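Glycosyl hydrolase, family 8 (Clostridium perfringens, PDB 3REN) is an alpha-amylase that probably hydrolyses alpha-1,4-glucosidic bonds of starch-like polysaccharides, although it is related to the family 8 glycosyl hydrolases. Local coordinates at residues L34-I46 against K329-A341. Residues are numbered along the deposited sequence; the frame is centred on the assembly and turned at random.
Sequences LSKSGYGIYTNYI and KTNSVYSFDNLNA. With EDO (1,2-ethanediol), chain H; EDO (1,2-ethanediol), chain I.
N44 brings the ND2 corner of its amide over one face of the Y334 ring, 3.3 Å above the ring plane toward the rim, with the two flat groups nearly perpendicular (86°). The same nitrogen donates an almost straight hydrogen bond to V333 O, ND2 to O 2.9 Å, and that oxygen lies in the amide plane, so the bond fixes the rotation of the amide whose ND2 sits over the ring. One residue back, T43 O accepts from S335 N (2.8 Å, nearly straight at 169°), in the first turn of helix 335-346. A water binds both S335 OG and F336 N beside this bond. At the N-cap, Y334 O also receives ND2 of N338, at 2.9 Å and from above the carbonyl plane; OD1 of N338 turns to F325 N. V333 packs its CB against CB of Y45 at 3.6 Å, while its CG1, anti to the backbone N (chi1 169°), meets both methyls of L34. Y45 runs alongside N331, its ring edge near N331 O, and a second water joins that oxygen to I46 N. I41 CD1 reaches L339 CD2 at 4.2 Å, with L67 and M68 of helix 62-74 close by. The contact thus joins the segment after helix 21-33 to the start of the last helix, a pairing of N- and C-terminal parts consistent with the circular (alpha/alpha)6-barrel fold.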
loop_
_atom_site.group_PDB
_atom_site.type_symbol
_atom_site.label_atom_id
_atom_site.label_comp_id
_atom_site.label_asym_id
_atom_site.label_seq_id
_atom_site.Cartn_x
_atom_site.Cartn_y
_atom_site.Cartn_z
ATOM N N LEU A 34 1.993 18.062 -4.575
ATOM C CA LEU A 34 2.301 16.811 -5.217
ATOM C C LEU A 34 1.230 16.319 -6.201
ATOM O O LEU A 34 1.214 15.139 -6.516
ATOM C CB LEU A 34 2.482 15.737 -4.144
ATOM C CG LEU A 34 3.840 15.261 -3.633
ATOM C CD1 LEU A 34 3.596 13.906 -2.878
ATOM C CD2 LEU A 34 4.890 15.076 -4.679
ATOM N N SER A 35 0.388 17.223 -6.720
ATOM C CA SER A 35 -0.795 16.858 -7.484
ATOM C C SER A 35 -1.017 17.902 -8.560
ATOM O O SER A 35 -0.622 19.080 -8.400
ATOM C CB SER A 35 -2.065 16.909 -6.590
ATOM O OG SER A 35 -2.207 15.766 -5.760
ATOM N N LYS A 36 -1.692 17.494 -9.634
ATOM C CA LYS A 36 -2.173 18.453 -10.592
ATOM C C LYS A 36 -3.636 18.146 -10.836
ATOM O O LYS A 36 -4.011 17.007 -11.116
ATOM C CB LYS A 36 -1.371 18.388 -11.880
ATOM C CG LYS A 36 -1.720 19.512 -12.859
ATOM C CD LYS A 36 -0.867 19.382 -14.090
ATOM C CE LYS A 36 -0.792 20.698 -14.827
ATOM N NZ LYS A 36 -0.297 20.414 -16.196
ATOM N N SER A 37 -4.458 19.177 -10.703
ATOM C CA SER A 37 -5.894 19.065 -10.904
ATOM C C SER A 37 -6.196 18.367 -12.226
ATOM O O SER A 37 -5.707 18.771 -13.297
ATOM C CB SER A 37 -6.537 20.465 -10.912
ATOM O OG SER A 37 -7.931 20.310 -11.027
ATOM N N GLY A 38 -6.971 17.298 -12.136
ATOM C CA GLY A 38 -7.521 16.609 -13.301
ATOM C C GLY A 38 -6.577 15.578 -13.857
ATOM O O GLY A 38 -6.930 14.820 -14.770
ATOM N N TYR A 39 -5.357 15.580 -13.337
ATOM C CA TYR A 39 -4.287 14.753 -13.883
ATOM C C TYR A 39 -3.936 13.649 -12.902
ATOM O O TYR A 39 -3.928 12.475 -13.292
ATOM C CB TYR A 39 -3.058 15.609 -14.192
ATOM C CG TYR A 39 -1.818 14.812 -14.578
ATOM C CD1 TYR A 39 -1.786 14.056 -15.759
ATOM C CD2 TYR A 39 -0.657 14.864 -13.796
ATOM C CE1 TYR A 39 -0.633 13.346 -16.137
ATOM C CE2 TYR A 39 0.500 14.155 -14.158
ATOM C CZ TYR A 39 0.501 13.400 -15.331
ATOM O OH TYR A 39 1.623 12.685 -15.688
ATOM N N GLY A 40 -3.642 14.026 -11.644
ATOM C CA GLY A 40 -3.413 13.046 -10.583
ATOM C C GLY A 40 -2.290 13.378 -9.626
ATOM O O GLY A 40 -1.750 14.495 -9.618
ATOM N N ILE A 41 -1.915 12.389 -8.825
ATOM C CA ILE A 41 -0.847 12.578 -7.828
ATOM C C ILE A 41 0.516 12.198 -8.436
ATOM O O ILE A 41 0.714 11.079 -8.892
ATOM C CB ILE A 41 -1.123 11.737 -6.586
ATOM C CG1 ILE A 41 -2.512 12.104 -6.051
ATOM C CG2 ILE A 41 0.025 11.866 -5.573
ATOM C CD1 ILE A 41 -3.097 11.100 -5.109
ATOM N N TYR A 42 1.454 13.125 -8.405
ATOM C CA TYR A 42 2.782 12.915 -8.946
ATOM C C TYR A 42 3.495 11.880 -8.078
ATOM O O TYR A 42 3.274 11.842 -6.872
ATOM C CB TYR A 42 3.596 14.209 -8.793
ATOM C CG TYR A 42 3.167 15.397 -9.618
ATOM C CD1 TYR A 42 2.485 15.232 -10.829
ATOM C CD2 TYR A 42 3.503 16.693 -9.211
ATOM C CE1 TYR A 42 2.105 16.356 -11.609
ATOM C CE2 TYR A 42 3.156 17.822 -9.977
ATOM C CZ TYR A 42 2.462 17.636 -11.168
ATOM O OH TYR A 42 2.144 18.714 -11.922
ATOM N N THR A 43 4.366 11.109 -8.693
ATOM C CA THR A 43 5.214 10.125 -8.005
ATOM C C THR A 43 6.295 10.771 -7.130
ATOM O O THR A 43 6.564 10.295 -6.035
ATOM C CB THR A 43 5.847 9.204 -9.053
ATOM O OG1 THR A 43 4.784 8.642 -9.836
ATOM C CG2 THR A 43 6.691 8.099 -8.380
ATOM N N ASN A 44 6.907 11.841 -7.629
ATOM C CA ASN A 44 7.876 12.641 -6.895
ATOM C C ASN A 44 7.552 14.142 -6.954
ATOM O O ASN A 44 6.781 14.607 -7.877
ATOM C CB ASN A 44 9.281 12.425 -7.481
ATOM C CG ASN A 44 9.675 10.979 -7.532
ATOM O OD1 ASN A 44 9.834 10.437 -8.594
ATOM N ND2 ASN A 44 9.812 10.343 -6.386
ATOM N N TYR A 45 8.150 14.914 -6.029
ATOM C CA TYR A 45 7.887 16.350 -5.966
ATOM C C TYR A 45 8.475 17.063 -7.189
ATOM O O TYR A 45 7.899 18.031 -7.708
ATOM C CB TYR A 45 8.424 16.941 -4.641
ATOM C CG TYR A 45 8.298 18.423 -4.519
ATOM C CD1 TYR A 45 7.049 19.033 -4.386
ATOM C CD2 TYR A 45 9.404 19.228 -4.576
ATOM C CE1 TYR A 45 6.921 20.417 -4.303
ATOM C CE2 TYR A 45 9.288 20.629 -4.482
ATOM C CZ TYR A 45 8.053 21.203 -4.341
ATOM O OH TYR A 45 7.924 22.582 -4.249
ATOM N N ILE A 46 9.614 16.546 -7.660
ATOM C CA ILE A 46 10.364 17.118 -8.768
ATOM C C ILE A 46 10.349 16.107 -9.901
ATOM O O ILE A 46 10.529 14.910 -9.665
ATOM C CB ILE A 46 11.808 17.444 -8.277
ATOM C CG1 ILE A 46 11.746 18.519 -7.173
ATOM C CG2 ILE A 46 12.736 17.830 -9.404
ATOM C CD1 ILE A 46 11.415 19.978 -7.684
ATOM N N LYS A 329 16.803 19.021 1.781
ATOM C CA LYS A 329 18.046 19.510 1.151
ATOM C C LYS A 329 17.988 19.417 -0.345
ATOM O O LYS A 329 18.539 20.250 -1.031
ATOM C CB LYS A 329 19.274 18.697 1.587
ATOM C CG LYS A 329 19.493 18.564 3.095
ATOM C CD LYS A 329 20.534 19.534 3.607
ATOM C CE LYS A 329 21.432 18.890 4.669
ATOM N NZ LYS A 329 20.700 18.472 5.913
ATOM N N THR A 330 17.335 18.383 -0.853
ATOM C CA THR A 330 17.326 18.105 -2.272
ATOM C C THR A 330 15.912 18.161 -2.858
ATOM O O THR A 330 15.746 17.946 -4.051
ATOM C CB THR A 330 17.871 16.684 -2.549
ATOM O OG1 THR A 330 17.103 15.747 -1.786
ATOM C CG2 THR A 330 19.366 16.559 -2.141
ATOM N N ASN A 331 14.906 18.434 -2.027
ATOM C CA ASN A 331 13.484 18.291 -2.422
ATOM C C ASN A 331 13.133 16.930 -3.007
ATOM O O ASN A 331 12.298 16.819 -3.924
ATOM C CB ASN A 331 13.043 19.406 -3.373
ATOM C CG ASN A 331 12.893 20.716 -2.661
ATOM O OD1 ASN A 331 12.783 20.738 -1.425
ATOM N ND2 ASN A 331 12.891 21.811 -3.408
ATOM N N SER A 332 13.755 15.895 -2.464
ATOM C CA SER A 332 13.453 14.529 -2.878
ATOM C C SER A 332 12.256 13.979 -2.063
ATOM O O SER A 332 12.288 13.969 -0.850
ATOM C CB SER A 332 14.701 13.653 -2.667
ATOM O OG SER A 332 14.377 12.312 -2.914
ATOM N N VAL A 333 11.203 13.535 -2.744
ATOM C CA VAL A 333 9.937 13.199 -2.087
ATOM C C VAL A 333 9.354 11.997 -2.848
ATOM O O VAL A 333 9.434 11.994 -4.073
ATOM C CB VAL A 333 8.924 14.386 -2.138
ATOM C CG1 VAL A 333 7.506 13.963 -1.685
ATOM C CG2 VAL A 333 9.384 15.564 -1.279
ATOM N N TYR A 334 8.806 11.017 -2.137
ATOM C CA TYR A 334 8.108 9.891 -2.739
ATOM C C TYR A 334 6.642 9.884 -2.345
ATOM O O TYR A 334 6.329 9.816 -1.158
ATOM C CB TYR A 334 8.779 8.531 -2.364
ATOM C CG TYR A 334 10.025 8.341 -3.187
ATOM C CD1 TYR A 334 11.222 8.968 -2.840
ATOM C CD2 TYR A 334 9.973 7.622 -4.394
ATOM C CE1 TYR A 334 12.365 8.849 -3.659
ATOM C CE2 TYR A 334 11.094 7.490 -5.210
ATOM C CZ TYR A 334 12.283 8.105 -4.834
ATOM O OH TYR A 334 13.388 7.967 -5.652
ATOM N N SER A 335 5.753 9.924 -3.337
ATOM C CA SER A 335 4.322 9.941 -3.082
ATOM C C SER A 335 3.944 8.762 -2.209
ATOM O O SER A 335 3.115 8.865 -1.306
ATOM C CB SER A 335 3.537 9.909 -4.411
ATOM O OG SER A 335 3.851 8.720 -5.152
ATOM N N PHE A 336 4.541 7.620 -2.483
ATOM C CA PHE A 336 4.163 6.412 -1.746
ATOM C C PHE A 336 4.268 6.559 -0.204
ATOM O O PHE A 336 3.353 6.146 0.534
ATOM C CB PHE A 336 4.976 5.215 -2.248
ATOM C CG PHE A 336 4.603 3.912 -1.607
ATOM C CD1 PHE A 336 3.386 3.302 -1.895
ATOM C CD2 PHE A 336 5.505 3.267 -0.749
ATOM C CE1 PHE A 336 3.043 2.062 -1.318
ATOM C CE2 PHE A 336 5.190 2.041 -0.167
ATOM C CZ PHE A 336 3.963 1.428 -0.431
ATOM N N ASP A 337 5.356 7.159 0.275
ATOM C CA ASP A 337 5.509 7.366 1.719
ATOM C C ASP A 337 4.532 8.367 2.276
ATOM O O ASP A 337 4.010 8.171 3.365
ATOM C CB ASP A 337 6.930 7.781 2.071
ATOM C CG ASP A 337 7.906 6.625 1.950
ATOM O OD1 ASP A 337 7.504 5.470 2.225
ATOM O OD2 ASP A 337 9.048 6.874 1.548
ATOM N N ASN A 338 4.282 9.428 1.511
ATOM C CA ASN A 338 3.327 10.448 1.893
ATOM C C ASN A 338 1.884 9.944 1.970
ATOM O O ASN A 338 1.168 10.250 2.934
ATOM C CB ASN A 338 3.467 11.680 0.991
ATOM C CG ASN A 338 4.737 12.459 1.302
ATOM O OD1 ASN A 338 4.707 13.368 2.112
ATOM N ND2 ASN A 338 5.874 12.063 0.691
ATOM N N LEU A 339 1.472 9.150 0.979
ATOM C CA LEU A 339 0.115 8.583 0.984
ATOM C C LEU A 339 -0.110 7.550 2.098
ATOM O O LEU A 339 -1.215 7.490 2.699
ATOM C CB LEU A 339 -0.232 7.993 -0.388
ATOM C CG LEU A 339 -0.397 9.051 -1.467
ATOM C CD1 LEU A 339 -0.124 8.385 -2.855
ATOM C CD2 LEU A 339 -1.828 9.737 -1.341
ATOM N N ASN A 340 0.910 6.732 2.373
ATOM C CA ASN A 340 0.776 5.737 3.446
ATOM C C ASN A 340 0.667 6.465 4.789
ATOM O O ASN A 340 -0.192 6.127 5.614
ATOM C CB ASN A 340 1.939 4.734 3.429
ATOM C CG ASN A 340 1.756 3.646 2.374
ATOM O OD1 ASN A 340 0.638 3.188 2.147
ATOM N ND2 ASN A 340 2.845 3.235 1.729
ATOM N N ALA A 341 1.471 7.518 4.957
ATOM C CA ALA A 341 1.396 8.366 6.167
ATOM C C ALA A 341 0.017 9.007 6.317
ATOM O O ALA A 341 -0.481 9.150 7.426
ATOM C CB ALA A 341 2.468 9.465 6.131
HETATM C C1 EDO H . -6.773 15.031 -9.095
HETATM O O1 EDO H . -7.527 16.135 -9.640
HETATM C C2 EDO H . -5.465 15.541 -8.491
HETATM O O2 EDO H . -5.772 16.639 -7.601
HETATM C C1 EDO I . -6.292 16.051 -4.153
HETATM O O1 EDO I . -7.296 15.259 -4.794
HETATM C C2 EDO I . -5.095 15.168 -3.815
HETATM O O2 EDO I . -4.413 14.858 -5.025
HETATM O O HOH W 1 5.969 7.227 -4.910
HETATM O O HOH W 2 11.160 14.963 -5.548
#